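Local coordinates for protein CghA (Chaetomium globosum, PDB 6KBC) that is a two-domain beta protein of the calycin clan that holds the ligand WK1 in a pocket, at residues V102-P107 with G112-V117; F51-E56 with A190-D195; D172-V177 with V282-R287; N269-A274 with D301-E306. All coordinates share one frame; numbering follows the deposited sequence.

In the fold
From the N terminus, interaction 2 opens first, at residues 51-56, and closes a long loop at residues 190-195. Interaction 1, a hairpin of 102-107 with 112-117, is nested inside that loop. Interaction 3 opens at residues 172-177, before interaction 2 has closed, so these two cross. It closes at 282-287, after interaction 4 has opened at 269-274, so interactions 3 and 4 cross as well. Interaction 4 closes last, at 301-306. Interactions 1 and 2 tie strands of the N-terminal half. Interaction 3 sets helix 172-175 of that half against the end of strand 280-285 in the C-terminal half. Interaction 4 sets strand 269-277 against 302-308, and it touches interaction 3.

Interaction 1 of 4, residues V102-P107 with G112-V117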
# COMPACT_ATOMS: atom_id res chain seq x y z
N VAL A 102 -5.44 6.97 -17.82
CA VAL A 102 -4.01 6.82 -17.61
C VAL A 102 -3.32 6.84 -18.96
O VAL A 102 -3.73 6.12 -19.88
CB VAL A 102 -3.67 5.53 -16.85
CG1 VAL A 102 -2.15 5.43 -16.66
CG2 VAL A 102 -4.39 5.51 -15.52
N THR A 103 -2.30 7.67 -19.09
CA THR A 103 -1.52 7.77 -20.30
C THR A 103 -0.07 7.46 -19.98
O THR A 103 0.42 7.76 -18.88
CB THR A 103 -1.63 9.17 -20.92
OG1 THR A 103 -1.00 10.11 -20.05
CG2 THR A 103 -3.09 9.55 -21.10
N SER A 104 0.62 6.84 -20.93
CA SER A 104 2.05 6.61 -20.83
C SER A 104 2.71 7.19 -22.07
O SER A 104 2.36 6.80 -23.20
CB SER A 104 2.36 5.12 -20.69
OG SER A 104 3.74 4.91 -20.48
N ASP A 105 3.64 8.11 -21.88
CA ASP A 105 4.29 8.83 -22.97
C ASP A 105 5.61 8.15 -23.32
O ASP A 105 6.50 8.05 -22.47
CB ASP A 105 4.55 10.29 -22.60
CG ASP A 105 3.27 11.08 -22.42
OD1 ASP A 105 2.23 10.68 -23.00
OD2 ASP A 105 3.31 12.12 -21.72
N GLY A 106 5.73 7.73 -24.57
CA GLY A 106 6.94 7.11 -25.05
C GLY A 106 6.61 5.85 -25.83
O GLY A 106 5.48 5.36 -25.78
N PRO A 107 7.59 5.30 -26.55
CA PRO A 107 7.31 4.09 -27.33
C PRO A 107 7.14 2.84 -26.47
O PRO A 107 6.41 1.92 -26.88
CB PRO A 107 8.53 3.98 -28.26
CG PRO A 107 9.63 4.60 -27.45
CD PRO A 107 8.98 5.75 -26.72
N GLY A 112 7.51 4.55 -19.67
CA GLY A 112 7.17 5.87 -20.13
C GLY A 112 6.71 6.74 -18.99
O GLY A 112 6.41 6.27 -17.88
N HIS A 113 6.67 8.04 -19.26
CA HIS A 113 6.10 9.00 -18.32
C HIS A 113 4.60 8.77 -18.23
O HIS A 113 3.89 8.86 -19.23
CB HIS A 113 6.42 10.42 -18.78
CG HIS A 113 5.66 11.47 -18.04
ND1 HIS A 113 4.41 11.89 -18.44
CD2 HIS A 113 5.96 12.19 -16.94
CE1 HIS A 113 3.97 12.83 -17.61
NE2 HIS A 113 4.90 13.02 -16.69
N VAL A 114 4.12 8.45 -17.02
CA VAL A 114 2.73 8.07 -16.80
C VAL A 114 1.99 9.20 -16.10
O VAL A 114 2.52 9.82 -15.17
CB VAL A 114 2.63 6.77 -15.97
CG1 VAL A 114 1.19 6.49 -15.58
CG2 VAL A 114 3.20 5.61 -16.74
N ALA A 115 0.76 9.45 -16.53
CA ALA A 115 -0.12 10.41 -15.88
C ALA A 115 -1.49 9.78 -15.73
O ALA A 115 -2.04 9.24 -16.70
CB ALA A 115 -0.22 11.72 -16.68
N GLY A 116 -2.04 9.85 -14.53
CA GLY A 116 -3.36 9.32 -14.26
C GLY A 116 -4.25 10.45 -13.80
O GLY A 116 -3.81 11.34 -13.06
N VAL A 117 -5.50 10.44 -14.26
CA VAL A 117 -6.46 11.47 -13.87
C VAL A 117 -7.81 10.82 -13.59
O VAL A 117 -8.48 10.30 -14.49
CB VAL A 117 -6.59 12.58 -14.93
CG1 VAL A 117 -7.41 13.73 -14.38
CG2 VAL A 117 -5.22 13.08 -15.39
O HOH W 1 -3.95 10.86 -18.34
O HOH W 2 4.78 3.49 -18.71
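Val102 lays its CG1 methyl against CG1 of Val114, 3.7 Å away, on the buried face of two neighbouring strands. In both residues CG1 is anti to the backbone N (chi1 180° and 172°), which turns the two methyls toward each other. The CG2 methyl of Val114 reaches the other way, to OG of Ser104 at 3.8 Å. Phe34 and Pro35 pack on this face, over Ser104 and Val102.

The two strands, 99-105 and 113-119, form an antiparallel beta hairpin, and four backbone bonds join them. Thr103 and Ala115 exchange N-H and C=O in both directions. Asp105 and His113 form the second such pair. Here Asp105 N to His113 O is short at 2.8 Å, while His113 N to Asp105 O stretches to 3.2 Å as the hairpin nears its turn. The chain leaves the first strand at Gly106, which has a positive phi.

The other face carries Thr103, Ala115, Asp105 and His113. The Asp105 carboxylate and the His113 ring lie side by side, with planes only 20° apart. Their bond, His113 ND1 to Asp105 OD2, is weak at 3.5 Å. The ring's stronger partner is Asp136, at NE2. Near the turn, a water accepts a hydrogen bond from Gly112 N at 3.1 Å. Its approach to Ser104 OG is doubtfully short.

Interaction 2 of 4, residues F51-E56 with A190-D195; sequences FDAMAE and ANATVD
Ala53 makes every side-chain contact here from its strand, through a single methyl. All of these contacts are apolar. CB of Ala53 sits 3.6 Å from CB of Ala192, and the two methyls point toward each other. The same Ala53 CB lies 3.7 Å from CG2 of Val194. Ala192 and Val194 are two residues apart in their strand, so both point to the same side, and the Ala53 methyl touches both. Val194 turns CG2 to this side by setting it opposite its carbonyl carbon, with CG1 opposite the backbone N (chi1 170°).

Hydrogen bonding runs along other edges. The two segments share no hydrogen bond and face each other through side chains. Strand 46-54 pairs with strands 60-69 and 223-231, while strand 181-200 pairs with 154-162, 210-216 and 223-231. Both strands have 223-231 as a neighbour. Their touching side chains point toward each other, which is consistent with the barrel-like wall of a calycin fold. Leu158 also packs on Ala53, and Met214 on Val194.

The acidic side chains nearby have their own partners: Asp52 forms a salt bridge with Arg246, and Asp195 one with Arg213. All three touching residues are buried. With small methyls and no polar pair between them, the strands can come close here, and the contact rests on apolar packing alone.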
# COMPACT_ATOMS: atom_id res chain seq x y z
N PHE A 51 -0.04 5.97 -3.37
CA PHE A 51 0.99 6.95 -3.07
C PHE A 51 0.83 7.37 -1.62
O PHE A 51 -0.29 7.67 -1.19
CB PHE A 51 0.90 8.21 -3.96
CG PHE A 51 0.94 7.93 -5.44
CD1 PHE A 51 -0.20 7.52 -6.12
CD2 PHE A 51 2.12 8.10 -6.16
CE1 PHE A 51 -0.16 7.27 -7.49
CE2 PHE A 51 2.17 7.86 -7.53
CZ PHE A 51 1.02 7.44 -8.19
N ASP A 52 1.92 7.42 -0.87
CA ASP A 52 1.76 7.81 0.52
C ASP A 52 2.94 8.65 0.98
O ASP A 52 3.93 8.83 0.27
CB ASP A 52 1.56 6.61 1.46
CG ASP A 52 2.70 5.61 1.38
OD1 ASP A 52 3.84 6.02 1.02
OD2 ASP A 52 2.47 4.41 1.70
N ALA A 53 2.81 9.16 2.20
CA ALA A 53 3.84 10.00 2.78
C ALA A 53 3.60 10.02 4.28
O ALA A 53 2.45 10.07 4.72
CB ALA A 53 3.78 11.42 2.22
N MET A 54 4.67 9.98 5.06
CA MET A 54 4.46 10.28 6.47
C MET A 54 5.67 11.00 7.00
O MET A 54 6.78 10.83 6.49
CB MET A 54 4.22 9.03 7.28
CG MET A 54 5.41 8.11 7.33
SD MET A 54 4.87 6.74 8.35
CE MET A 54 4.77 7.51 9.95
N ALA A 55 5.45 11.74 8.08
CA ALA A 55 6.54 12.45 8.74
C ALA A 55 7.46 11.44 9.39
O ALA A 55 7.03 10.37 9.84
CB ALA A 55 5.99 13.44 9.78
N GLU A 56 8.75 11.76 9.44
CA GLU A 56 9.70 10.79 9.96
C GLU A 56 9.49 10.53 11.45
O GLU A 56 9.99 9.53 11.97
CB GLU A 56 11.13 11.24 9.71
CG GLU A 56 11.65 12.21 10.73
CD GLU A 56 13.10 12.62 10.49
OE1 GLU A 56 13.46 13.71 10.97
OE2 GLU A 56 13.84 11.89 9.78
N ALA A 190 11.02 6.96 -0.92
CA ALA A 190 11.20 8.28 -1.51
C ALA A 190 11.20 9.33 -0.41
O ALA A 190 10.53 9.17 0.62
CB ALA A 190 10.08 8.59 -2.50
N ASN A 191 11.98 10.39 -0.61
CA ASN A 191 11.71 11.63 0.11
C ASN A 191 10.35 12.13 -0.32
O ASN A 191 10.06 12.24 -1.51
CB ASN A 191 12.75 12.72 -0.19
CG ASN A 191 14.10 12.40 0.36
OD1 ASN A 191 15.12 12.59 -0.31
ND2 ASN A 191 14.13 11.89 1.59
N ALA A 192 9.51 12.44 0.65
CA ALA A 192 8.16 12.86 0.36
C ALA A 192 7.98 14.31 0.77
O ALA A 192 8.53 14.75 1.78
CB ALA A 192 7.14 11.96 1.07
N THR A 193 7.25 15.06 -0.04
CA THR A 193 6.74 16.35 0.40
C THR A 193 5.23 16.33 0.31
O THR A 193 4.64 15.62 -0.52
CB THR A 193 7.29 17.52 -0.43
OG1 THR A 193 6.65 17.54 -1.71
CG2 THR A 193 8.78 17.39 -0.61
N VAL A 194 4.61 17.09 1.19
CA VAL A 194 3.17 17.25 1.21
C VAL A 194 2.86 18.73 1.40
O VAL A 194 3.50 19.41 2.21
CB VAL A 194 2.55 16.40 2.34
CG1 VAL A 194 1.12 16.75 2.52
CG2 VAL A 194 2.72 14.91 2.01
N ASP A 195 1.88 19.22 0.66
CA ASP A 195 1.41 20.59 0.89
C ASP A 195 -0.07 20.56 0.55
O ASP A 195 -0.48 20.75 -0.60
CB ASP A 195 2.20 21.59 0.06
CG ASP A 195 1.74 23.03 0.26
OD1 ASP A 195 0.87 23.26 1.12
OD2 ASP A 195 2.31 23.93 -0.39

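Interaction 3 of 4, residues D172-V177 with V282-R287; sequences DREAEV and VSNALR
Leu286 fills the tight part of this contact, with its side chain laid against the short, weakly bonded helix 172-175. Its CD1 methyl sits 3.9 Å from CA of Glu174, and its CD2 is 4.0 Å from the Glu174 carbonyl O. Leu286 CB meets the Arg173 guanidinium, 3.8 Å from NH1. The two side chains run alongside in opposite senses. The arginine chain bends at chi2 (61°), which brings its tip round to the Leu286 backbone. There NH2 donates to Leu286 O at 2.9 Å, with an angle of 159° at the hydrogen. The oxygen lies off the guanidinium edge, 12° out of its plane.

The contact lies at the surface and joins the N-terminal and C-terminal domains. Strand 280-285, which leads into Leu286, carries a classic beta bulge in its middle, where Val282 and Ser283 both lie opposite Leu275. Asn272 of the adjoining strand touches Leu286 and bonds to Glu174 O.

The looser side is polar. Glu174 OE1 stands 4.1 Å from Asn284 ND2, and the carboxylate and amide planes are nearly perpendicular. The firmer partner of the Glu174 carboxylate is Gln170 N, at OE2. Arg173 itself is exposed to solvent.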
# COMPACT_ATOMS: atom_id res chain seq x y z
N ASP A 172 7.21 -12.69 -13.16
CA ASP A 172 5.83 -12.69 -12.69
C ASP A 172 5.77 -13.04 -11.21
O ASP A 172 4.99 -12.44 -10.45
CB ASP A 172 4.99 -13.66 -13.50
CG ASP A 172 4.65 -13.13 -14.88
OD1 ASP A 172 5.44 -12.32 -15.41
OD2 ASP A 172 3.59 -13.51 -15.41
N ARG A 173 6.58 -14.01 -10.78
CA ARG A 173 6.59 -14.44 -9.38
C ARG A 173 6.95 -13.29 -8.44
O ARG A 173 6.35 -13.14 -7.37
CB ARG A 173 7.58 -15.60 -9.22
CG ARG A 173 7.77 -16.11 -7.79
CD ARG A 173 6.46 -16.63 -7.24
NE ARG A 173 6.55 -17.03 -5.84
CZ ARG A 173 6.44 -16.18 -4.81
NH1 ARG A 173 6.26 -14.89 -5.05
NH2 ARG A 173 6.51 -16.64 -3.56
N GLU A 174 7.93 -12.47 -8.83
CA GLU A 174 8.36 -11.37 -7.98
C GLU A 174 7.34 -10.25 -7.90
O GLU A 174 7.39 -9.45 -6.96
CB GLU A 174 9.70 -10.84 -8.48
CG GLU A 174 10.78 -11.92 -8.49
CD GLU A 174 12.18 -11.33 -8.53
OE1 GLU A 174 13.12 -11.98 -8.02
OE2 GLU A 174 12.34 -10.22 -9.08
N ALA A 175 6.41 -10.17 -8.84
CA ALA A 175 5.35 -9.17 -8.77
C ALA A 175 4.15 -9.65 -7.98
O ALA A 175 3.29 -8.84 -7.62
CB ALA A 175 4.90 -8.79 -10.18
N GLU A 176 4.08 -10.95 -7.70
CA GLU A 176 2.90 -11.51 -7.06
C GLU A 176 2.87 -11.14 -5.59
O GLU A 176 3.91 -11.08 -4.92
CB GLU A 176 2.91 -13.03 -7.22
CG GLU A 176 2.56 -13.49 -8.62
CD GLU A 176 2.40 -15.00 -8.71
OE1 GLU A 176 3.12 -15.73 -7.99
OE2 GLU A 176 1.53 -15.45 -9.48
N VAL A 177 1.67 -10.90 -5.08
CA VAL A 177 1.39 -10.94 -3.65
C VAL A 177 0.58 -12.18 -3.28
O VAL A 177 0.42 -12.47 -2.08
CB VAL A 177 0.65 -9.66 -3.20
CG1 VAL A 177 -0.73 -9.61 -3.83
CG2 VAL A 177 0.58 -9.54 -1.67
N VAL A 282 18.03 -6.07 1.97
CA VAL A 282 18.63 -7.11 2.78
C VAL A 282 17.69 -8.29 3.00
O VAL A 282 18.15 -9.37 3.39
CB VAL A 282 19.15 -6.56 4.12
CG1 VAL A 282 20.28 -5.52 3.86
CG2 VAL A 282 18.02 -5.92 4.94
N SER A 283 16.40 -8.12 2.70
CA SER A 283 15.47 -9.25 2.61
C SER A 283 14.49 -8.95 1.49
O SER A 283 13.69 -8.01 1.59
CB SER A 283 14.74 -9.48 3.94
OG SER A 283 13.96 -10.68 3.88
N ASN A 284 14.56 -9.73 0.41
CA ASN A 284 13.57 -9.68 -0.66
C ASN A 284 12.52 -10.74 -0.35
O ASN A 284 12.58 -11.88 -0.82
CB ASN A 284 14.25 -9.90 -2.01
CG ASN A 284 13.27 -9.84 -3.16
OD1 ASN A 284 12.16 -9.36 -3.03
ND2 ASN A 284 13.70 -10.33 -4.32
N ALA A 285 11.54 -10.36 0.47
CA ALA A 285 10.70 -11.33 1.16
C ALA A 285 9.46 -11.61 0.33
O ALA A 285 8.47 -10.88 0.39
CB ALA A 285 10.35 -10.84 2.56
N LEU A 286 9.50 -12.70 -0.43
CA LEU A 286 8.35 -13.16 -1.19
C LEU A 286 7.76 -14.42 -0.57
O LEU A 286 6.90 -15.07 -1.17
CB LEU A 286 8.76 -13.43 -2.63
CG LEU A 286 9.33 -12.19 -3.32
CD1 LEU A 286 9.92 -12.58 -4.66
CD2 LEU A 286 8.24 -11.11 -3.47
N ARG A 287 8.21 -14.77 0.63
CA ARG A 287 7.75 -15.92 1.38
C ARG A 287 7.28 -15.44 2.75
O ARG A 287 8.00 -14.72 3.44
CB ARG A 287 8.88 -16.96 1.52
CG ARG A 287 8.54 -18.18 2.38
CD ARG A 287 9.77 -19.08 2.52
NE ARG A 287 10.06 -19.78 1.26
CZ ARG A 287 11.05 -20.65 1.11
NH1 ARG A 287 11.84 -20.93 2.14
NH2 ARG A 287 11.23 -21.24 -0.06

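Interaction 4 of 4, residues N269-A274 with D301-E306; sequences NTVNAA and DAVRTE
Thr305 OG1 is gripped by two groups: a water 3.0 Å away and NE of Arg258. The same water accepts a hydrogen bond from Asn269 ND2, also at 3.0 Å. It thus bridges the polar side chains of the two strands, which share no direct hydrogen bond. The other side of the Asn269 amide is held as well, with OD1 bonded to Ser288 OG.

Beside this bridge the contact is apolar and buried. Val303 CG1 meets both methyls of Val271, CG2 at 3.7 Å and CG1 at 3.8 Å, and touches CB of Ala273 at 4.0 Å. In Val303 the CG1 methyl takes the place between backbone N and carbonyl carbon (chi1 66°), and that sends it toward Val271 and Ala273. Strands 269-277 and 302-308 belong to the curled beta structure of the C-terminal calycin-type domain, and here they meet face to face through side chains. Phe329 of strand 324-330 packs on both Val303 and Ala273.

Arg304 points away from strand 269-277. Its NH1 forms a salt bridge with Glu306 OE2 at 2.9 Å, reaching the oxygen from above the carboxylate plane. NE of Arg304 forms a second salt bridge, with Glu328.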
# COMPACT_ATOMS: atom_id res chain seq x y z
N ASN A 269 -0.58 -18.35 3.06
CA ASN A 269 0.13 -17.21 3.64
C ASN A 269 1.06 -16.69 2.56
O ASN A 269 2.03 -17.37 2.19
CB ASN A 269 0.91 -17.68 4.87
CG ASN A 269 1.19 -16.57 5.86
OD1 ASN A 269 0.97 -15.39 5.58
ND2 ASN A 269 1.70 -16.94 7.02
N THR A 270 0.75 -15.51 2.01
CA THR A 270 1.54 -14.96 0.91
C THR A 270 1.93 -13.52 1.21
O THR A 270 1.26 -12.82 1.99
CB THR A 270 0.79 -15.04 -0.43
OG1 THR A 270 -0.39 -14.23 -0.39
CG2 THR A 270 0.37 -16.49 -0.74
N VAL A 271 3.00 -13.06 0.56
CA VAL A 271 3.54 -11.74 0.89
C VAL A 271 4.40 -11.24 -0.26
O VAL A 271 5.09 -12.00 -0.94
CB VAL A 271 4.34 -11.77 2.21
CG1 VAL A 271 5.66 -12.50 2.04
CG2 VAL A 271 4.59 -10.37 2.72
N ASN A 272 4.38 -9.93 -0.45
CA ASN A 272 5.39 -9.24 -1.24
C ASN A 272 5.93 -8.15 -0.34
O ASN A 272 5.22 -7.21 -0.01
CB ASN A 272 4.77 -8.69 -2.52
CG ASN A 272 5.83 -8.28 -3.51
OD1 ASN A 272 6.65 -7.41 -3.22
ND2 ASN A 272 5.86 -8.96 -4.67
N ALA A 273 7.17 -8.31 0.12
CA ALA A 273 7.71 -7.45 1.16
C ALA A 273 9.19 -7.24 0.91
O ALA A 273 9.85 -8.01 0.20
CB ALA A 273 7.51 -8.03 2.56
N ALA A 274 9.73 -6.22 1.56
CA ALA A 274 11.14 -5.92 1.40
C ALA A 274 11.64 -5.22 2.65
O ALA A 274 10.93 -4.38 3.22
CB ALA A 274 11.38 -5.05 0.16
N ASP A 301 14.77 -15.76 1.32
CA ASP A 301 14.38 -14.57 2.05
C ASP A 301 12.91 -14.68 2.42
O ASP A 301 12.08 -15.19 1.65
CB ASP A 301 14.60 -13.31 1.21
CG ASP A 301 16.08 -12.93 1.03
OD1 ASP A 301 17.01 -13.63 1.51
OD2 ASP A 301 16.30 -11.89 0.38
N ALA A 302 12.56 -14.21 3.60
CA ALA A 302 11.19 -14.40 4.04
C ALA A 302 10.86 -13.34 5.08
O ALA A 302 11.75 -12.70 5.65
CB ALA A 302 10.98 -15.81 4.61
N VAL A 303 9.57 -13.14 5.29
CA VAL A 303 9.11 -12.32 6.40
C VAL A 303 8.04 -13.10 7.13
O VAL A 303 7.27 -13.84 6.52
CB VAL A 303 8.60 -10.94 5.93
CG1 VAL A 303 7.36 -11.07 5.09
CG2 VAL A 303 8.36 -10.04 7.15
N ARG A 304 8.04 -12.98 8.46
CA ARG A 304 6.98 -13.49 9.30
C ARG A 304 6.23 -12.30 9.88
O ARG A 304 6.85 -11.40 10.46
CB ARG A 304 7.57 -14.36 10.41
CG ARG A 304 6.53 -14.97 11.35
CD ARG A 304 7.25 -15.87 12.31
NE ARG A 304 8.24 -15.16 13.14
CZ ARG A 304 7.94 -14.56 14.29
NH1 ARG A 304 6.69 -14.57 14.73
NH2 ARG A 304 8.88 -13.95 14.99
N THR A 305 4.92 -12.27 9.70
CA THR A 305 4.06 -11.25 10.28
C THR A 305 3.28 -11.90 11.43
O THR A 305 2.61 -12.91 11.22
CB THR A 305 3.09 -10.69 9.25
OG1 THR A 305 2.20 -11.75 8.84
CG2 THR A 305 3.85 -10.11 8.04
N GLU A 306 3.38 -11.34 12.63
CA GLU A 306 2.71 -11.94 13.79
C GLU A 306 1.93 -10.87 14.54
O GLU A 306 2.51 -9.86 14.96
CB GLU A 306 3.70 -12.63 14.74
CG GLU A 306 3.04 -13.06 16.04
CD GLU A 306 3.97 -13.80 16.99
OE1 GLU A 306 3.48 -14.67 17.73
OE2 GLU A 306 5.20 -13.54 16.95
O HOH W 3 1.03 -14.46 8.58